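Glucanase (Clostridium thermocellum, PDB 5GXX) probably hydrolyses internal beta-1,4-glycosidic bonds of cellulose, as a family 9 endoglucanase of the cellulosome. Local coordinates at residues 51-56 and 117-122; 55-60 and 188-193; 109-114 and 184-189; 138-143 and 176-181. The protein carries 1 engineered substitution. One frame throughout, in Å; residues are numbered along the deposited sequence.

Contact 1: residues 51-56 and 117-122; sequences AGDHVK and ADHKWW
Asp53 and His119 make the shorter of two direct hydrogen bonds in this contact. His119 NE2 donates to Asp53 OD2 at 2.7 Å with an N-H...O angle of 164°. The acceptor sits at the edge of the imidazole, close to its plane, and is met on its anti side, while carboxylate and ring are turned 49° against each other. The second oxygen, Asp53 OD1, takes the backbone N of Ala51 at 2.9 Å, so N-H donors hold both ends of the carboxylate. The other direct bond runs the opposite way: Asp118, whose CG stands anti to the backbone N (chi1 -169°), extends from helix 115-120 and receives His54 N on OD1 at 2.9 Å, from the syn side.

Van der Waals contacts fill in around these bonds. Val55 CG2 lies 3.5 Å from Asp118 CB, and the other oxygen of that aspartate, OD2, reaches His54 CB at 3.3 Å.

A water bridges the segments: it donates to Asp118 O at 2.9 Å and is hydrogen-bonded to His54 ND1. On the far side of that imidazole NE2 bonds to Thr365 OG1, so both ring nitrogens have polar partners.

Residues 50-53 spell the Asp-Ala-Gly-Asp signature of glycoside hydrolase family 9, and a bound Tris lies about 3 Å from the His119 side chain. His119 NE2 and Ala51 N together limit the rotation of the Asp53 carboxylate, and Asp118 holds the next backbone N-H, an arrangement consistent with a preordered wall of the substrate pocket.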
# COMPACT_ATOMS: atom_id res chain seq x y z
N ALA A 51 -26.01 22.68 -5.89
CA ALA A 51 -25.06 23.31 -6.78
C ALA A 51 -24.43 22.20 -7.61
O ALA A 51 -25.18 21.39 -8.17
CB ALA A 51 -24.03 24.15 -6.03
N GLY A 52 -23.11 22.14 -7.72
CA GLY A 52 -22.46 21.01 -8.40
C GLY A 52 -22.14 19.88 -7.44
O GLY A 52 -21.36 18.98 -7.77
N ASP A 53 -22.82 19.93 -6.30
CA ASP A 53 -22.71 18.98 -5.21
C ASP A 53 -24.00 18.18 -5.06
O ASP A 53 -24.87 18.21 -5.92
CB ASP A 53 -22.39 19.72 -3.90
CG ASP A 53 -23.47 20.69 -3.48
OD1 ASP A 53 -24.37 20.95 -4.31
OD2 ASP A 53 -23.43 21.18 -2.31
N HIS A 54 -24.13 17.47 -3.95
CA HIS A 54 -25.31 16.64 -3.77
C HIS A 54 -26.03 16.87 -2.43
O HIS A 54 -26.83 16.05 -1.98
CB HIS A 54 -24.99 15.16 -4.03
CG HIS A 54 -24.42 14.93 -5.39
ND1 HIS A 54 -23.08 14.66 -5.62
CD2 HIS A 54 -24.99 15.04 -6.62
CE1 HIS A 54 -22.87 14.57 -6.92
NE2 HIS A 54 -24.00 14.80 -7.55
N VAL A 55 -25.77 18.01 -1.81
CA VAL A 55 -26.48 18.39 -0.60
C VAL A 55 -27.82 19.02 -0.94
O VAL A 55 -27.92 19.75 -1.92
CB VAL A 55 -25.65 19.38 0.24
CG1 VAL A 55 -26.36 19.68 1.58
CG2 VAL A 55 -24.27 18.82 0.52
N LYS A 56 -28.84 18.72 -0.14
CA LYS A 56 -30.11 19.45 -0.19
C LYS A 56 -30.06 20.48 0.94
O LYS A 56 -30.16 20.17 2.14
CB LYS A 56 -31.31 18.49 -0.12
CG LYS A 56 -31.29 17.36 -1.14
CD LYS A 56 -32.54 16.49 -1.00
CE LYS A 56 -32.40 15.23 -1.80
NZ LYS A 56 -33.62 14.41 -1.59
N ALA A 117 -18.53 16.34 4.12
CA ALA A 117 -18.48 14.98 3.57
C ALA A 117 -18.85 14.95 2.08
O ALA A 117 -18.15 14.33 1.28
CB ALA A 117 -19.39 14.05 4.37
N ASP A 118 -19.93 15.63 1.72
CA ASP A 118 -20.37 15.68 0.33
C ASP A 118 -19.30 16.29 -0.59
O ASP A 118 -18.97 15.73 -1.65
CB ASP A 118 -21.71 16.44 0.25
CG ASP A 118 -22.39 16.32 -1.10
OD1 ASP A 118 -21.99 17.07 -2.03
OD2 ASP A 118 -23.30 15.47 -1.21
N HIS A 119 -18.76 17.43 -0.20
CA HIS A 119 -17.84 18.19 -1.05
C HIS A 119 -16.48 17.54 -1.20
O HIS A 119 -15.78 17.78 -2.18
CB HIS A 119 -17.73 19.62 -0.51
CG HIS A 119 -19.00 20.39 -0.67
ND1 HIS A 119 -19.10 21.73 -0.35
CD2 HIS A 119 -20.21 20.02 -1.14
CE1 HIS A 119 -20.33 22.14 -0.61
NE2 HIS A 119 -21.02 21.13 -1.09
N LYS A 120 -16.12 16.67 -0.26
CA LYS A 120 -14.81 16.03 -0.34
C LYS A 120 -14.71 15.03 -1.49
O LYS A 120 -13.61 14.70 -1.94
CB LYS A 120 -14.52 15.36 1.00
CG LYS A 120 -13.07 15.07 1.27
CD LYS A 120 -12.93 14.48 2.67
CE LYS A 120 -11.70 13.60 2.81
NZ LYS A 120 -10.49 14.22 2.19
N TRP A 121 -15.86 14.58 -1.99
CA TRP A 121 -15.92 13.53 -3.01
C TRP A 121 -16.43 14.12 -4.32
O TRP A 121 -17.36 14.94 -4.31
CB TRP A 121 -16.84 12.40 -2.54
CG TRP A 121 -17.04 11.29 -3.53
CD1 TRP A 121 -16.17 10.27 -3.81
CD2 TRP A 121 -18.19 11.09 -4.36
NE1 TRP A 121 -16.72 9.43 -4.76
CE2 TRP A 121 -17.95 9.92 -5.12
CE3 TRP A 121 -19.39 11.78 -4.54
CZ2 TRP A 121 -18.88 9.42 -6.04
CZ3 TRP A 121 -20.31 11.29 -5.45
CH2 TRP A 121 -20.05 10.11 -6.19
N TRP A 122 -15.83 13.68 -5.42
CA TRP A 122 -16.14 14.16 -6.77
C TRP A 122 -16.64 12.96 -7.58
O TRP A 122 -15.89 12.04 -7.87
CB TRP A 122 -14.91 14.80 -7.43
CG TRP A 122 -15.29 15.64 -8.63
CD1 TRP A 122 -15.35 15.23 -9.93
CD2 TRP A 122 -15.72 17.00 -8.62
NE1 TRP A 122 -15.76 16.27 -10.74
CE2 TRP A 122 -16.00 17.37 -9.95
CE3 TRP A 122 -15.88 17.96 -7.61
CZ2 TRP A 122 -16.43 18.66 -10.31
CZ3 TRP A 122 -16.31 19.24 -7.96
CH2 TRP A 122 -16.61 19.56 -9.29
O HOH W 1 -20.85 15.31 -3.87

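Contact 2: residues 55-60 and 188-193; sequences VKFNLP and NGFYSS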
# COMPACT_ATOMS: atom_id res chain seq x y z
N VAL A 55 -25.77 18.01 -1.81
CA VAL A 55 -26.48 18.39 -0.60
C VAL A 55 -27.82 19.02 -0.94
O VAL A 55 -27.92 19.75 -1.92
CB VAL A 55 -25.65 19.38 0.24
CG1 VAL A 55 -26.36 19.68 1.58
CG2 VAL A 55 -24.27 18.82 0.52
N LYS A 56 -28.84 18.72 -0.14
CA LYS A 56 -30.11 19.45 -0.19
C LYS A 56 -30.06 20.48 0.94
O LYS A 56 -30.16 20.17 2.14
CB LYS A 56 -31.31 18.49 -0.12
CG LYS A 56 -31.29 17.36 -1.14
CD LYS A 56 -32.54 16.49 -1.00
CE LYS A 56 -32.40 15.23 -1.80
NZ LYS A 56 -33.62 14.41 -1.59
N PHE A 57 -29.83 21.74 0.57
CA PHE A 57 -29.76 22.86 1.50
C PHE A 57 -31.07 23.63 1.41
O PHE A 57 -31.27 24.35 0.43
CB PHE A 57 -28.63 23.83 1.17
CG PHE A 57 -27.24 23.38 1.56
CD1 PHE A 57 -26.88 23.27 2.90
CD2 PHE A 57 -26.25 23.20 0.60
CE1 PHE A 57 -25.57 22.93 3.25
CE2 PHE A 57 -24.94 22.86 0.93
CZ PHE A 57 -24.59 22.72 2.28
N ASN A 58 -31.96 23.50 2.38
CA ASN A 58 -33.32 24.01 2.20
C ASN A 58 -33.44 25.52 2.08
O ASN A 58 -34.41 25.98 1.49
CB ASN A 58 -34.25 23.55 3.33
CG ASN A 58 -34.71 22.11 3.20
OD1 ASN A 58 -33.99 21.27 2.66
ND2 ASN A 58 -35.93 21.84 3.66
N LEU A 59 -32.52 26.29 2.66
CA LEU A 59 -32.63 27.75 2.59
C LEU A 59 -32.49 28.22 1.14
O LEU A 59 -33.43 28.84 0.62
CB LEU A 59 -31.71 28.48 3.57
CG LEU A 59 -31.76 30.02 3.59
CD1 LEU A 59 -33.16 30.56 3.85
CD2 LEU A 59 -30.79 30.54 4.64
N PRO A 60 -31.35 27.97 0.47
CA PRO A 60 -31.34 28.38 -0.94
C PRO A 60 -32.30 27.57 -1.82
O PRO A 60 -32.71 28.07 -2.87
CB PRO A 60 -29.88 28.14 -1.36
CG PRO A 60 -29.42 27.03 -0.42
CD PRO A 60 -30.05 27.43 0.88
N ASN A 188 -23.96 25.78 8.46
CA ASN A 188 -22.97 26.81 8.77
C ASN A 188 -21.69 26.68 7.98
O ASN A 188 -21.11 25.60 7.86
CB ASN A 188 -22.62 26.78 10.25
CG ASN A 188 -23.74 27.33 11.11
OD1 ASN A 188 -24.78 27.76 10.61
ND2 ASN A 188 -23.52 27.32 12.42
N GLY A 189 -21.27 27.82 7.42
CA GLY A 189 -20.11 27.89 6.55
C GLY A 189 -20.49 27.62 5.10
O GLY A 189 -19.65 27.84 4.24
N PHE A 190 -21.72 27.17 4.85
CA PHE A 190 -22.20 26.95 3.48
C PHE A 190 -23.32 27.95 3.17
O PHE A 190 -23.19 28.79 2.27
CB PHE A 190 -22.68 25.50 3.29
CG PHE A 190 -21.62 24.46 3.59
CD1 PHE A 190 -20.67 24.12 2.64
CD2 PHE A 190 -21.55 23.88 4.85
CE1 PHE A 190 -19.68 23.18 2.92
CE2 PHE A 190 -20.56 22.94 5.14
CZ PHE A 190 -19.62 22.58 4.17
N TYR A 191 -24.37 27.89 3.98
CA TYR A 191 -25.49 28.83 3.92
C TYR A 191 -25.86 29.34 5.32
O TYR A 191 -27.00 29.21 5.77
CB TYR A 191 -26.69 28.18 3.20
CG TYR A 191 -26.42 27.98 1.72
CD1 TYR A 191 -26.52 29.05 0.83
CD2 TYR A 191 -26.04 26.74 1.21
CE1 TYR A 191 -26.24 28.89 -0.52
CE2 TYR A 191 -25.77 26.57 -0.16
CZ TYR A 191 -25.88 27.65 -1.01
OH TYR A 191 -25.63 27.51 -2.36
N SER A 192 -24.88 29.91 6.02
CA SER A 192 -25.12 30.52 7.32
C SER A 192 -26.17 31.63 7.22
O SER A 192 -26.22 32.32 6.20
CB SER A 192 -23.80 31.08 7.88
OG SER A 192 -22.97 30.04 8.37
N SER A 193 -26.99 31.79 8.26
CA SER A 193 -27.93 32.91 8.31
C SER A 193 -27.14 34.16 8.70
O SER A 193 -26.71 34.31 9.84
CB SER A 193 -29.08 32.64 9.29
OG SER A 193 -29.99 33.73 9.35
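Phe57, Phe190 and Tyr191 form an aromatic cluster in the family 9 catalytic domain, joining the short strand 56-57 and the start of helix 58-75 to the loop ahead of helix 198-212. The tight part has two components, a T-shaped pair and a CH-pi contact from Pro60. In the pair, Tyr191 turns its edge to the face of Phe57, with centroids 5.0 Å apart and planes at 63°. The approach is off-centre, since Tyr191 CD2 stands above the rim of the Phe57 ring and Tyr191 CE2 comes within 3.5 Å of Phe57 CD2. Val55 CG1 covers the opposite face of Phe57, 3.4 Å above its plane, leaving that ring sandwiched.

Phe190 belongs to the looser side. Its CB meets Phe57 CZ at 3.5 Å, but the ring beyond leads away; although the two phenyl planes differ by just 30°, they are slid apart to a centroid distance of 5.7 Å and barely overlap. The Phe190 ring instead meets His119, and the backbone O of Phe190 hydrogen-bonds to a bound Tris. Leu59 is slacker still, with CD2 at 4.2 Å from Tyr191 O.

At its polar end Tyr191 bonds through OH to Asp50 OD2, and its side chain also lies near the Tris, so one residue spans the packed core and the pocket. The CH-pi contact holds its ring from a further direction: Pro60 CG stands 3.5 Å from the Tyr191 centroid, only 3° off the ring normal.

Contact 3: residues 109-114 and 184-189; sequences VYQIGD and YTAANG
Tyr110 reaches across to the 184-189 loop with its phenol oxygen, which accepts two successive backbone N-H groups: Thr185 N at 3.1 Å and Ala186 N at 3.0 Å. The bonds are fairly straight, and Ala186 N lies at the edge of the ring near its plane. What sends the ring there is a chi1 of 74°, which sets CG between the backbone N and the carbonyl carbon. Along the way Tyr110 CE2 touches Tyr184 CD1 at 3.5 Å; the two rings meet obliquely, with planes 51° apart, and so neither stack nor pair edge-to-face. Tyr184 points its own OH to Tyr191 O.

Gln111 takes the other course. CG is anti to the backbone N and the chain stays extended, carrying the amide out to Ala186. Its NE2 is shared unequally: Gly113 O, 2.9 Å away, lies in the amide plane of Gln111, and NE2 in turn lies in the Gly113 carbonyl plane, whereas Ala186 O is reached at 3.3 Å from well above its carbonyl plane. A water donates to Ala186 O at 2.7 Å and accepts a weak bond from NE2. The amide oxygen, Gln111 OE1, packs against Ala187 CB at 3.4 Å.

The bonds to Thr185 N, Ala186 N and Ala186 O fall on a type I beta turn from Thr185 to Asn188, closed by Asn188 N to Thr185 O at 3.0 Å. The arrangement is that of a turn docked onto side chains of the middle strand, 108-112, of a small antiparallel sheet.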
# COMPACT_ATOMS: atom_id res chain seq x y z
N VAL A 109 -37.41 18.82 8.45
CA VAL A 109 -36.12 18.40 7.91
C VAL A 109 -35.64 19.60 7.10
O VAL A 109 -36.35 20.03 6.18
CB VAL A 109 -36.24 17.19 6.97
CG1 VAL A 109 -34.91 16.91 6.28
CG2 VAL A 109 -36.68 15.95 7.75
N TYR A 110 -34.46 20.13 7.42
CA TYR A 110 -33.95 21.32 6.74
C TYR A 110 -32.67 21.11 5.94
O TYR A 110 -32.17 22.04 5.30
CB TYR A 110 -33.79 22.49 7.72
CG TYR A 110 -32.62 22.43 8.68
CD1 TYR A 110 -32.73 21.79 9.92
CD2 TYR A 110 -31.40 23.05 8.38
CE1 TYR A 110 -31.66 21.76 10.81
CE2 TYR A 110 -30.32 23.01 9.25
CZ TYR A 110 -30.46 22.37 10.48
OH TYR A 110 -29.39 22.33 11.35
N GLN A 111 -32.12 19.90 5.98
CA GLN A 111 -30.94 19.57 5.20
C GLN A 111 -30.83 18.07 4.99
O GLN A 111 -31.14 17.29 5.88
CB GLN A 111 -29.69 20.11 5.90
CG GLN A 111 -28.41 19.97 5.10
CD GLN A 111 -27.27 20.80 5.65
OE1 GLN A 111 -27.44 21.96 6.01
NE2 GLN A 111 -26.09 20.20 5.70
N ILE A 112 -30.39 17.67 3.80
CA ILE A 112 -30.02 16.27 3.55
C ILE A 112 -28.59 16.26 3.06
O ILE A 112 -28.26 16.92 2.08
CB ILE A 112 -30.90 15.56 2.49
CG1 ILE A 112 -32.40 15.62 2.80
CG2 ILE A 112 -30.43 14.11 2.27
CD1 ILE A 112 -32.86 14.90 4.06
N GLY A 113 -27.72 15.52 3.74
CA GLY A 113 -26.31 15.52 3.40
C GLY A 113 -25.49 16.45 4.28
O GLY A 113 -25.96 17.49 4.75
N ASP A 114 -24.24 16.03 4.49
CA ASP A 114 -23.25 16.76 5.27
C ASP A 114 -22.37 17.49 4.28
O ASP A 114 -21.76 16.86 3.41
CB ASP A 114 -22.41 15.74 6.06
CG ASP A 114 -21.35 16.38 6.94
OD1 ASP A 114 -20.34 16.91 6.42
OD2 ASP A 114 -21.49 16.31 8.18
N TYR A 184 -30.66 26.24 13.46
CA TYR A 184 -30.15 26.19 12.10
C TYR A 184 -28.63 26.20 12.15
O TYR A 184 -28.00 27.26 12.27
CB TYR A 184 -30.74 27.36 11.30
CG TYR A 184 -30.30 27.46 9.85
CD1 TYR A 184 -30.71 26.50 8.92
CD2 TYR A 184 -29.53 28.53 9.39
CE1 TYR A 184 -30.31 26.58 7.58
CE2 TYR A 184 -29.13 28.63 8.05
CZ TYR A 184 -29.53 27.65 7.16
OH TYR A 184 -29.14 27.73 5.84
N THR A 185 -28.04 25.00 12.12
CA THR A 185 -26.60 24.81 12.28
C THR A 185 -25.91 23.97 11.20
O THR A 185 -24.73 24.20 10.90
CB THR A 185 -26.25 24.19 13.67
OG1 THR A 185 -26.83 22.89 13.79
CG2 THR A 185 -26.71 25.11 14.82
N ALA A 186 -26.62 23.03 10.58
CA ALA A 186 -26.00 22.05 9.70
C ALA A 186 -25.43 22.72 8.45
O ALA A 186 -24.54 22.16 7.80
CB ALA A 186 -26.99 20.96 9.32
N ALA A 187 -25.94 23.90 8.11
CA ALA A 187 -25.49 24.63 6.92
C ALA A 187 -24.45 25.71 7.22
O ALA A 187 -24.09 26.49 6.34
CB ALA A 187 -26.68 25.23 6.18
N ASN A 188 -23.96 25.78 8.46
CA ASN A 188 -22.97 26.81 8.77
C ASN A 188 -21.69 26.68 7.98
O ASN A 188 -21.11 25.60 7.86
CB ASN A 188 -22.62 26.78 10.25
CG ASN A 188 -23.74 27.33 11.11
OD1 ASN A 188 -24.78 27.76 10.61
ND2 ASN A 188 -23.52 27.32 12.42
N GLY A 189 -21.27 27.82 7.42
CA GLY A 189 -20.11 27.89 6.55
C GLY A 189 -20.49 27.62 5.10
O GLY A 189 -19.65 27.84 4.24
O HOH W 2 -23.02 20.14 6.98

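Contact 4: residues 138-143 and 176-181; sequences VGKGSA and DATRSD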
# COMPACT_ATOMS: atom_id res chain seq x y z
N VAL A 138 -32.82 18.12 11.38
CA VAL A 138 -34.14 18.61 11.74
C VAL A 138 -33.99 19.81 12.66
O VAL A 138 -33.02 19.89 13.43
CB VAL A 138 -35.00 17.51 12.38
CG1 VAL A 138 -35.37 16.48 11.32
CG2 VAL A 138 -34.24 16.86 13.54
N GLY A 139 -34.90 20.77 12.54
CA GLY A 139 -34.87 21.99 13.35
C GLY A 139 -36.04 22.90 13.03
O GLY A 139 -36.95 22.52 12.28
N LYS A 140 -36.01 24.10 13.59
CA LYS A 140 -37.07 25.08 13.37
C LYS A 140 -36.51 26.49 13.19
O LYS A 140 -37.15 27.47 13.55
CB LYS A 140 -38.07 25.05 14.53
CG LYS A 140 -37.42 25.08 15.90
CD LYS A 140 -38.43 25.03 17.04
CE LYS A 140 -37.69 25.13 18.36
NZ LYS A 140 -38.58 25.37 19.52
N GLY A 141 -35.34 26.59 12.55
CA GLY A 141 -34.74 27.89 12.25
C GLY A 141 -35.71 28.81 11.53
O GLY A 141 -36.29 28.44 10.50
N SER A 142 -35.89 30.01 12.07
CA SER A 142 -36.86 30.96 11.52
C SER A 142 -36.54 31.34 10.07
O SER A 142 -37.47 31.48 9.27
CB SER A 142 -37.02 32.18 12.44
OG SER A 142 -37.65 31.86 13.70
N ALA A 143 -35.26 31.51 9.72
CA ALA A 143 -34.88 31.85 8.35
C ALA A 143 -35.24 30.72 7.38
O ALA A 143 -35.98 30.93 6.42
CB ALA A 143 -33.39 32.17 8.26
N ASP A 176 -42.55 32.08 12.89
CA ASP A 176 -42.93 33.29 13.60
C ASP A 176 -43.02 33.09 15.12
O ASP A 176 -42.86 34.04 15.89
CB ASP A 176 -44.25 33.81 13.03
CG ASP A 176 -44.65 35.18 13.54
OD1 ASP A 176 -43.78 36.08 13.62
OD2 ASP A 176 -45.86 35.36 13.78
N ALA A 177 -43.25 31.86 15.55
CA ALA A 177 -43.36 31.56 16.98
C ALA A 177 -41.96 31.32 17.54
O ALA A 177 -41.68 31.68 18.68
CB ALA A 177 -44.25 30.35 17.18
N THR A 178 -41.09 30.73 16.72
CA THR A 178 -39.73 30.34 17.11
C THR A 178 -38.79 31.54 17.24
O THR A 178 -37.96 31.60 18.15
CB THR A 178 -39.14 29.32 16.11
OG1 THR A 178 -39.96 28.15 16.05
CG2 THR A 178 -37.73 28.90 16.48
N ARG A 179 -38.91 32.50 16.32
CA ARG A 179 -38.06 33.70 16.33
C ARG A 179 -36.62 33.44 16.75
O ARG A 179 -36.05 34.14 17.59
CB ARG A 179 -38.70 34.86 17.08
CG ARG A 179 -39.88 35.39 16.30
CD ARG A 179 -40.65 36.49 16.98
NE ARG A 179 -41.82 36.83 16.18
CZ ARG A 179 -42.51 37.95 16.33
NH1 ARG A 179 -42.15 38.85 17.24
NH2 ARG A 179 -43.57 38.20 15.56
N SER A 180 -36.02 32.44 16.11
CA SER A 180 -34.62 32.09 16.37
C SER A 180 -34.04 31.27 15.23
O SER A 180 -34.71 30.40 14.68
CB SER A 180 -34.51 31.31 17.68
OG SER A 180 -33.16 31.06 18.01
N ASP A 181 -32.77 31.54 14.94
CA ASP A 181 -32.00 30.69 14.04
C ASP A 181 -31.11 29.70 14.78
O ASP A 181 -30.26 29.05 14.17
CB ASP A 181 -31.13 31.57 13.12
CG ASP A 181 -31.91 32.15 11.97
OD1 ASP A 181 -32.88 31.51 11.48
OD2 ASP A 181 -31.56 33.28 11.56
O HOH W 3 -40.97 27.20 18.51
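Lys140 runs its aliphatic chain obliquely across Thr178, the last residue of helix 162-178. Lys140 CB lies 3.9 Å from Thr178 OG1, and a chi1 of 49° places CG between the backbone N and the carbonyl carbon, where it passes Thr178 CG2. CD then comes to 3.6 Å from the same OG1. Fully extended beyond this, the chain ends in NZ, which donates to a water at 3.2 Å; that water in turn donates to Thr178 OG1 at 2.8 Å, closing a loop from the ammonium back to the residue its methylenes touch. Thr178 OG1 is also hydrogen-bonded to Leu174 O. The Lys140 side chain touches a crystal neighbour, so its course may owe something to the lattice.

Deeper in, backbone N-H groups are met by backbone and side-chain acceptors. Ser142 N donates to Ser180 O at 2.9 Å, from above the carbonyl plane, and Ser142 OG accepts Ser180 N at 3.0 Å while bonding also to Ala175 O. Next along, Ala143 N meets Asp181 OD1 at 3.0 Å with an N-H...O angle of 165°, using the syn lone pair. The other oxygen, OD2, binds Ser193 OG, which steadies the carboxylate.

Gly141 occupies the N-cap position of helix 142-158. Ser180 O and Asp181 OD1 accept the N-H groups of Ser142 and Ala143 at the first turn of that helix, beside the calcium ligand Glu200, within the (alpha/alpha)6 barrel of family 9 catalytic domains.

Contacts 1, 2 and 3 are buried, while contact 4 is partly buried and farthest from the chain's centre. One small antiparallel sheet relates the set: contact 1 involves the loop leading into strand 56-57, contact 2 that strand, contact 3 strand 108-112, and contact 4 the link after strand 136-139. Contacts 2 and 3 lie closest, centres about 6 Å apart, and share the loop at Asn188 and Gly189. The chemistry shifts with position. Near the Tris, contact 1 relies on carboxylate and imidazole bonds and contact 2 on rings; contact 3 uses side-chain groups to grip a turn, and contact 4 supplies acceptors to the first N-H groups of a helix. Ser193 and Asp181 tie contact 2 to contact 4, whereas contacts 1 and 4 do not touch.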